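Side-chain contacts in RctB replication initiator protein (Vibrio cholerae, PDB 5UBE), which initiates replication of the second chromosome of the cholera pathogen, its N-terminal domain probably taking part in DNA binding: residues A[12-15]-A[16-19]; A[22-25]-A[26-29]; A[70-73]-A[74-78]. All blocks are in the same frame, centred on the assembly; numbering follows the deposited sequence.

Interaction 1 (A[12-15]-A[16-19]); sequences PRTH and KDGH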
ATOM      1  N   PRO A  12      -4.028  16.340  -6.101  1.00 45.14           N
ATOM      2  CA  PRO A  12      -5.331  16.419  -5.432  1.00 41.77           C
ATOM      3  C   PRO A  12      -5.500  15.510  -4.199  1.00 50.13           C
ATOM      4  O   PRO A  12      -6.581  15.531  -3.603  1.00 42.49           O
ATOM      5  CB  PRO A  12      -6.298  15.999  -6.538  1.00 48.42           C
ATOM      6  CG  PRO A  12      -5.507  15.029  -7.352  1.00 46.68           C
ATOM      7  CD  PRO A  12      -4.090  15.526  -7.330  1.00 44.89           C
ATOM      8  N   ARG A  13      -4.470  14.740  -3.833  1.00 45.35           N
ATOM      9  CA  ARG A  13      -4.552  13.882  -2.656  1.00 43.37           C
ATOM     10  C   ARG A  13      -4.820  14.709  -1.405  1.00 46.25           C
ATOM     11  O   ARG A  13      -4.307  15.822  -1.263  1.00 40.84           O
ATOM     12  CB  ARG A  13      -3.250  13.094  -2.480  1.00 45.34           C
ATOM     13  CG  ARG A  13      -2.845  12.277  -3.695  1.00 44.28           C
ATOM     14  CD  ARG A  13      -3.086  10.808  -3.473  1.00 38.35           C
ATOM     15  NE  ARG A  13      -2.587   9.992  -4.574  1.00 37.03           N
ATOM     16  CZ  ARG A  13      -3.290   9.029  -5.164  1.00 42.38           C
ATOM     17  NH1 ARG A  13      -4.518   8.745  -4.747  1.00 37.64           N
ATOM     18  NH2 ARG A  13      -2.759   8.337  -6.163  1.00 36.23           N
ATOM     19  N   THR A  14      -5.658  14.161  -0.512  1.00 38.18           N
ATOM     20  CA  THR A  14      -5.987  14.745   0.789  1.00 43.19           C
ATOM     21  C   THR A  14      -6.119  13.620   1.809  1.00 41.82           C
ATOM     22  O   THR A  14      -5.885  12.445   1.502  1.00 39.96           O
ATOM     23  CB  THR A  14      -7.302  15.546   0.772  1.00 45.90           C
ATOM     24  OG1 THR A  14      -8.411  14.638   0.684  1.00 40.75           O
ATOM     25  CG2 THR A  14      -7.349  16.527  -0.391  1.00 45.29           C
ATOM     26  N   HIS A  15      -6.528  13.980   3.032  1.00 44.37           N
ATOM     27  CA  HIS A  15      -6.711  12.971   4.073  1.00 47.33           C
ATOM     28  C   HIS A  15      -7.778  11.960   3.680  1.00 38.44           C
ATOM     29  O   HIS A  15      -7.682  10.783   4.041  1.00 33.55           O
ATOM     30  CB  HIS A  15      -7.093  13.624   5.405  1.00 54.04           C
ATOM     31  CG  HIS A  15      -5.997  14.434   6.026  1.00 52.64           C
ATOM     32  ND1 HIS A  15      -5.168  13.940   7.009  1.00 54.20           N
ATOM     33  CD2 HIS A  15      -5.605  15.714   5.813  1.00 58.59           C
ATOM     34  CE1 HIS A  15      -4.308  14.876   7.370  1.00 61.23           C
ATOM     35  NE2 HIS A  15      -4.552  15.963   6.658  1.00 54.19           N
ATOM     36  N   LYS A  16      -8.793  12.408   2.943  1.00 35.75           N
ATOM     37  CA  LYS A  16      -9.858  11.541   2.454  1.00 40.02           C
ATOM     38  C   LYS A  16      -9.327  10.357   1.647  1.00 42.66           C
ATOM     39  O   LYS A  16     -10.007   9.329   1.549  1.00 34.52           O
ATOM     40  CB  LYS A  16     -10.839  12.379   1.615  1.00 36.45           C
ATOM     41  CG  LYS A  16     -12.154  11.690   1.267  1.00 47.29           C
ATOM     42  CD  LYS A  16     -13.001  12.567   0.360  1.00 58.11           C
ATOM     43  CE  LYS A  16     -14.129  11.779  -0.294  1.00 63.96           C
ATOM     44  NZ  LYS A  16     -14.887  12.600  -1.296  1.00 51.30           N
ATOM     45  N   ASP A  17      -8.127  10.462   1.075  1.00 36.82           N
ATOM     46  CA  ASP A  17      -7.601   9.330   0.319  1.00 34.26           C
ATOM     47  C   ASP A  17      -7.267   8.153   1.227  1.00 38.21           C
ATOM     48  O   ASP A  17      -7.267   7.002   0.773  1.00 35.07           O
ATOM     49  CB  ASP A  17      -6.370   9.761  -0.487  1.00 41.97           C
ATOM     50  CG  ASP A  17      -6.719  10.748  -1.604  1.00 48.67           C
ATOM     51  OD1 ASP A  17      -7.008  11.920  -1.289  1.00 46.60           O
ATOM     52  OD2 ASP A  17      -6.706  10.352  -2.793  1.00 42.29           O
ATOM     53  N   GLY A  18      -6.999   8.415   2.507  1.00 34.21           N
ATOM     54  CA  GLY A  18      -6.616   7.368   3.426  1.00 37.50           C
ATOM     55  C   GLY A  18      -5.131   7.056   3.346  1.00 34.36           C
ATOM     56  O   GLY A  18      -4.303   7.863   2.903  1.00 37.38           O
ATOM     57  N   HIS A  19      -4.796   5.848   3.773  1.00 27.58           N
ATOM     58  CA  HIS A  19      -3.414   5.419   3.726  1.00 24.65           C
ATOM     59  C   HIS A  19      -2.956   5.278   2.278  1.00 32.52           C
ATOM     60  O   HIS A  19      -3.761   5.062   1.371  1.00 32.53           O
ATOM     61  CB  HIS A  19      -3.235   4.099   4.478  1.00 35.43           C
ATOM     62  CG  HIS A  19      -3.164   4.256   5.963  1.00 39.77           C
ATOM     63  ND1 HIS A  19      -3.111   3.182   6.826  1.00 40.29           N
ATOM     64  CD2 HIS A  19      -3.129   5.364   6.741  1.00 43.32           C
ATOM     65  CE1 HIS A  19      -3.045   3.621   8.069  1.00 42.06           C
ATOM     66  NE2 HIS A  19      -3.056   4.941   8.045  1.00 43.16           N
TER
HETATM   67  O   HOH W   1      -9.076  14.211  -1.735  1.00 58.60           O
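A short 3-10 turn at residues 15-17, lying just ahead of strand 20-22, is closed by T14 and D17, which bond to each other in both directions. The amide of T14 gives a nearly straight hydrogen bond to the carboxylate, N to OD1 of D17 at 2.7 Å with an N-H...O angle of 172°, although it meets the oxygen from above the carboxylate plane. In return D17 N donates to T14 O at 3.0 Å. With chi1 at -67°, CG of D17 lies beside its own backbone N, which turns the carboxylate back over the start of the turn. One residue on, G18 N repeats the i to i+3 spacing by bonding to H15 O at 2.9 Å. The hydroxyl of T14 takes a weaker part, accepting from K16 N at 3.2 Å, while its OG1 lies alongside CB of K16. A water donates to D17 OD1 at 3.1 Å and also pairs with T14 OG1, so OD1 is gripped from two donors. The other carboxylate oxygen, OD2, meets the edge of the R13 guanidinium in a weak salt bridge, NH1 to OD2 3.3 Å, with the two planes 82° apart. R13 has its main ionic partner in D60, a salt bridge through NE, and D17 takes the second, weak place. With the threonine hydroxyl turned to K16 N instead, the polar pattern supplies the side-chain half of a capping box, T14 in the N-cap place and D17 three residues on, at the start of a short 3-10 turn.

Interaction 2 (A[22-25]-A[26-29]); sequences EVSE and AAID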
ATOM      1  N   GLU A  22       3.198   3.339  -2.099  1.00 34.84           N
ATOM      2  CA  GLU A  22       4.111   3.755  -3.156  1.00 40.34           C
ATOM      3  C   GLU A  22       4.155   2.683  -4.247  1.00 33.15           C
ATOM      4  O   GLU A  22       4.449   1.514  -3.970  1.00 33.64           O
ATOM      5  CB  GLU A  22       5.489   4.021  -2.553  1.00 33.91           C
ATOM      6  CG  GLU A  22       6.630   4.071  -3.523  1.00 45.55           C
ATOM      7  CD  GLU A  22       7.962   3.917  -2.811  1.00 50.46           C
ATOM      8  OE1 GLU A  22       8.263   4.765  -1.938  1.00 45.23           O
ATOM      9  OE2 GLU A  22       8.683   2.937  -3.102  1.00 44.56           O
ATOM     10  N   VAL A  23       3.846   3.084  -5.483  1.00 32.87           N
ATOM     11  CA  VAL A  23       3.884   2.164  -6.613  1.00 31.71           C
ATOM     12  C   VAL A  23       5.326   1.790  -6.924  1.00 38.07           C
ATOM     13  O   VAL A  23       6.224   2.641  -6.909  1.00 38.35           O
ATOM     14  CB  VAL A  23       3.202   2.803  -7.833  1.00 39.77           C
ATOM     15  CG1 VAL A  23       3.372   1.919  -9.061  1.00 47.38           C
ATOM     16  CG2 VAL A  23       1.719   3.048  -7.538  1.00 36.39           C
ATOM     17  N   SER A  24       5.565   0.506  -7.181  1.00 35.66           N
ATOM     18  CA  SER A  24       6.874   0.073  -7.655  1.00 29.08           C
ATOM     19  C   SER A  24       6.688  -1.076  -8.629  1.00 36.36           C
ATOM     20  O   SER A  24       5.997  -2.049  -8.317  1.00 29.85           O
ATOM     21  CB  SER A  24       7.777  -0.353  -6.493  1.00 42.61           C
ATOM     22  OG  SER A  24       8.424  -1.598  -6.748  1.00 34.23           O
ATOM     23  N   GLU A  25       7.334  -0.983  -9.789  1.00 30.74           N
ATOM     24  CA  GLU A  25       7.294  -2.097 -10.728  1.00 29.59           C
ATOM     25  C   GLU A  25       8.120  -3.285 -10.261  1.00 28.93           C
ATOM     26  O   GLU A  25       7.811  -4.426 -10.630  1.00 28.31           O
ATOM     27  CB  GLU A  25       7.757  -1.627 -12.103  1.00 32.14           C
ATOM     28  CG  GLU A  25       6.713  -0.756 -12.768  1.00 36.91           C
ATOM     29  CD  GLU A  25       7.221  -0.127 -14.047  1.00 38.22           C
ATOM     30  OE1 GLU A  25       6.464   0.660 -14.636  1.00 33.98           O
ATOM     31  OE2 GLU A  25       8.369  -0.432 -14.458  1.00 30.54           O
ATOM     32  N   ALA A  26       9.183  -3.045  -9.480  1.00 32.09           N
ATOM     33  CA  ALA A  26       9.948  -4.146  -8.899  1.00 35.62           C
ATOM     34  C   ALA A  26       9.083  -5.006  -7.988  1.00 41.18           C
ATOM     35  O   ALA A  26       9.251  -6.233  -7.946  1.00 33.36           O
ATOM     36  CB  ALA A  26      11.156  -3.609  -8.121  1.00 33.52           C
ATOM     37  N   ALA A  27       8.148  -4.382  -7.259  1.00 28.74           N
ATOM     38  CA  ALA A  27       7.281  -5.120  -6.349  1.00 27.90           C
ATOM     39  C   ALA A  27       6.426  -6.141  -7.079  1.00 31.13           C
ATOM     40  O   ALA A  27       5.949  -7.095  -6.458  1.00 31.09           O
ATOM     41  CB  ALA A  27       6.391  -4.149  -5.567  1.00 27.80           C
ATOM     42  N   ILE A  28       6.234  -5.976  -8.385  1.00 25.67           N
ATOM     43  CA  ILE A  28       5.443  -6.946  -9.136  1.00 31.14           C
ATOM     44  C   ILE A  28       6.095  -8.321  -9.061  1.00 40.04           C
ATOM     45  O   ILE A  28       5.412  -9.343  -8.913  1.00 41.22           O
ATOM     46  CB  ILE A  28       5.262  -6.469 -10.592  1.00 39.24           C
ATOM     47  CG1 ILE A  28       4.572  -5.104 -10.618  1.00 32.26           C
ATOM     48  CG2 ILE A  28       4.469  -7.483 -11.400  1.00 37.64           C
ATOM     49  CD1 ILE A  28       4.678  -4.388 -11.976  1.00 38.52           C
ATOM     50  N   ASP A  29       7.428  -8.370  -9.131  1.00 30.32           N
ATOM     51  CA  ASP A  29       8.121  -9.644  -8.922  1.00 33.33           C
ATOM     52  C   ASP A  29       8.186 -10.027  -7.445  1.00 37.42           C
ATOM     53  O   ASP A  29       8.069 -11.210  -7.105  1.00 35.47           O
ATOM     54  CB  ASP A  29       9.537  -9.585  -9.495  1.00 30.64           C
ATOM     55  CG  ASP A  29       9.558  -9.298 -10.986  1.00 49.53           C
ATOM     56  OD1 ASP A  29       8.650  -9.760 -11.714  1.00 52.36           O
ATOM     57  OD2 ASP A  29      10.497  -8.609 -11.428  1.00 52.42           O
TER
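S24 meets A26 and A27 where the chain leaves strand 20-22 and turns into helix 26-34. Its CB stands 4.1 Å from CB of A27, a loose apolar touch. From there chi1 of 133°, well off a staggered value, swings the hydroxyl over the first turn. At the tip, OG accepts from A27 N at 2.8 Å with an N-H...O angle of 151°, the capping bond of this corner. The same oxygen is 3.5 Å from CB of A27 and also lies against the methyl group of A26, so the two alanines hem it in. A27 N has a second, weak acceptor in the backbone, S24 O at 3.3 Å, and one residue thus holds the amide through both its side chain and its carbonyl.

The next step is carried by E25 and I28. I28 N bonds to E25 O at 3.2 Å, approaching from above the carbonyl plane. The isoleucine folds its longer branch back over that carbonyl: CD1 lies 3.4 Å from E25 O and 4.1 Å from E25 CB. Chi1 of -59° places CG1 beside the backbone N of I28, which aims this branch back at E25, three residues earlier. A serine hydroxyl closing on the amide three residues ahead, with an i to i+3 backbone bond following, is the serine-capped amino end of an alpha-helix.

Interaction 3 (A[70-73]-A[74-78]); sequences DATD and GQLTR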
ATOM      1  N   ASP A  70     -12.457   1.369  -4.340  1.00 31.36           N
ATOM      2  CA  ASP A  70     -13.123   1.527  -5.626  1.00 32.84           C
ATOM      3  C   ASP A  70     -12.715   0.446  -6.623  1.00 40.30           C
ATOM      4  O   ASP A  70     -13.530   0.049  -7.464  1.00 39.17           O
ATOM      5  CB  ASP A  70     -12.845   2.929  -6.174  1.00 43.48           C
ATOM      6  CG  ASP A  70     -13.488   4.028  -5.319  1.00 49.76           C
ATOM      7  OD1 ASP A  70     -14.005   3.711  -4.213  1.00 45.07           O
ATOM      8  OD2 ASP A  70     -13.488   5.202  -5.751  1.00 50.95           O
ATOM      9  N   ALA A  71     -11.478  -0.058  -6.537  1.00 36.07           N
ATOM     10  CA  ALA A  71     -11.044  -1.110  -7.452  1.00 36.73           C
ATOM     11  C   ALA A  71     -11.769  -2.431  -7.212  1.00 41.42           C
ATOM     12  O   ALA A  71     -11.859  -3.252  -8.132  1.00 43.09           O
ATOM     13  CB  ALA A  71      -9.531  -1.333  -7.336  1.00 39.72           C
ATOM     14  N   THR A  72     -12.244  -2.687  -5.989  1.00 48.14           N
ATOM     15  CA  THR A  72     -13.062  -3.866  -5.712  1.00 35.90           C
ATOM     16  C   THR A  72     -14.559  -3.594  -5.853  1.00 45.12           C
ATOM     17  O   THR A  72     -15.368  -4.445  -5.458  1.00 51.46           O
ATOM     18  CB  THR A  72     -12.788  -4.409  -4.306  1.00 47.69           C
ATOM     19  OG1 THR A  72     -13.402  -3.559  -3.325  1.00 36.46           O
ATOM     20  CG2 THR A  72     -11.287  -4.507  -4.045  1.00 39.34           C
ATOM     21  N   ASP A  73     -14.945  -2.442  -6.401  1.00 40.28           N
ATOM     22  CA  ASP A  73     -16.353  -2.045  -6.465  1.00 46.70           C
ATOM     23  C   ASP A  73     -17.006  -2.093  -5.084  1.00 43.56           C
ATOM     24  O   ASP A  73     -18.174  -2.455  -4.944  1.00 46.49           O
ATOM     25  CB  ASP A  73     -17.132  -2.912  -7.458  1.00 55.45           C
ATOM     26  CG  ASP A  73     -16.816  -2.574  -8.898  1.00 60.94           C
ATOM     27  OD1 ASP A  73     -16.740  -1.368  -9.211  1.00 52.32           O
ATOM     28  OD2 ASP A  73     -16.640  -3.511  -9.711  1.00 60.68           O
ATOM     29  N   GLY A  74     -16.242  -1.743  -4.054  1.00 43.70           N
ATOM     30  CA  GLY A  74     -16.732  -1.724  -2.697  1.00 45.22           C
ATOM     31  C   GLY A  74     -16.786  -3.062  -2.001  1.00 45.76           C
ATOM     32  O   GLY A  74     -17.264  -3.120  -0.860  1.00 43.29           O
ATOM     33  N   GLN A  75     -16.310  -4.142  -2.630  1.00 42.03           N
ATOM     34  CA  GLN A  75     -16.385  -5.447  -1.977  1.00 43.46           C
ATOM     35  C   GLN A  75     -15.378  -5.567  -0.840  1.00 43.84           C
ATOM     36  O   GLN A  75     -15.663  -6.222   0.172  1.00 38.73           O
ATOM     37  CB  GLN A  75     -16.200  -6.566  -2.999  1.00 45.53           C
ATOM     38  CG  GLN A  75     -17.395  -6.698  -3.925  1.00 48.36           C
ATOM     39  CD  GLN A  75     -17.366  -7.957  -4.759  1.00 61.01           C
ATOM     40  OE1 GLN A  75     -16.543  -8.848  -4.534  1.00 63.43           O
ATOM     41  NE2 GLN A  75     -18.270  -8.044  -5.729  1.00 50.31           N
ATOM     42  N   LEU A  76     -14.209  -4.952  -0.978  1.00 40.67           N
ATOM     43  CA  LEU A  76     -13.304  -4.742   0.144  1.00 37.24           C
ATOM     44  C   LEU A  76     -13.574  -3.353   0.703  1.00 39.00           C
ATOM     45  O   LEU A  76     -13.591  -2.373  -0.046  1.00 38.94           O
ATOM     46  CB  LEU A  76     -11.840  -4.870  -0.277  1.00 40.04           C
ATOM     47  CG  LEU A  76     -11.297  -6.300  -0.339  1.00 44.71           C
ATOM     48  CD1 LEU A  76     -11.885  -7.025  -1.542  1.00 52.69           C
ATOM     49  CD2 LEU A  76      -9.780  -6.313  -0.382  1.00 45.04           C
ATOM     50  N   THR A  77     -13.815  -3.281   2.005  1.00 33.85           N
ATOM     51  CA  THR A  77     -14.093  -2.030   2.680  1.00 31.73           C
ATOM     52  C   THR A  77     -12.788  -1.440   3.185  1.00 26.93           C
ATOM     53  O   THR A  77     -11.731  -2.051   3.073  1.00 30.95           O
ATOM     54  CB  THR A  77     -15.036  -2.265   3.845  1.00 39.74           C
ATOM     55  OG1 THR A  77     -14.455  -3.275   4.678  1.00 31.04           O
ATOM     56  CG2 THR A  77     -16.399  -2.733   3.343  1.00 29.62           C
ATOM     57  N   ARG A  78     -12.862  -0.238   3.758  1.00 29.38           N
ATOM     58  CA  ARG A  78     -11.708   0.307   4.457  1.00 27.65           C
ATOM     59  C   ARG A  78     -11.250  -0.636   5.559  1.00 34.07           C
ATOM     60  O   ARG A  78     -10.046  -0.840   5.763  1.00 28.61           O
ATOM     61  CB  ARG A  78     -12.036   1.681   5.037  1.00 30.06           C
ATOM     62  CG  ARG A  78     -10.782   2.516   5.262  1.00 36.79           C
ATOM     63  CD  ARG A  78     -11.070   3.969   5.572  1.00 38.70           C
ATOM     64  NE  ARG A  78     -11.763   4.653   4.484  1.00 35.32           N
ATOM     65  CZ  ARG A  78     -11.149   5.306   3.500  1.00 36.09           C
ATOM     66  NH1 ARG A  78      -9.819   5.361   3.449  1.00 40.74           N
ATOM     67  NH2 ARG A  78     -11.867   5.898   2.562  1.00 37.07           N
TER
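Hydrogen bonds come first, and T72 supplies both acceptors that link it to residues 75 and 76. Its carbonyl closes a beta turn by accepting from Q75 N, with T72 O to Q75 N at 3.0 Å. Its hydroxyl takes the following amide, OG1 to L76 N at 2.8 Å with an N-H...O angle of 164°. Chi1 of 75° sets OG1 between the backbone N and the carbonyl carbon of T72, on the side where the chain returns. The same hydroxyl bonds back to I69 O in helix 65-71, so it joins the last turn of the helix to the chain leaving it.

Apolar packing runs through the other branch of T72. CG2 rests 3.6 Å from CD1 of L76, and the two side chains cross at about a right angle. L76 continues onto I81 and R84 of helix 78-91, while T72 also touches L50 of helix 42-55. CB and CG of Q75 sit beyond the carbonyl oxygen, each 3.4 Å from T72 O, CG almost end-on to it.

Backbone conformation is the third element. D73 has phi 54° and G74 is also at positive phi, as the two central residues of a type I' turn require. D73 N bonds to D70 O at 3.1 Å, and G74 N reaches I69 O. Further along, T77 OG1 caps A80 N at the start of helix 78-91. A Schellman motif thus ends one helix and a threonine N-cap begins the next, consistent with the turn of a helix-turn-helix unit.

Overall arrangement
Along the chain the three contacts come in series: interaction 1 before strand 20-22, interaction 2 between that strand and helix 26-34, and interaction 3 between helices 65-71 and 78-91. Interactions 1 and 2 adjoin in sequence, yet their centres are about 21 Å apart, on opposite sides of the chain's centre. Interactions 1 and 3 are about 16 Å apart between centres but touch, G18 CA lying 3.8 Å from R78 NH1; T66 bonds to both K16 and R78. Interaction 2 stays about 12 Å from interaction 3 at the nearest atoms. All lie in the RctB helix-turn-helix family region, shaping surface turns that connect its sheet and helices.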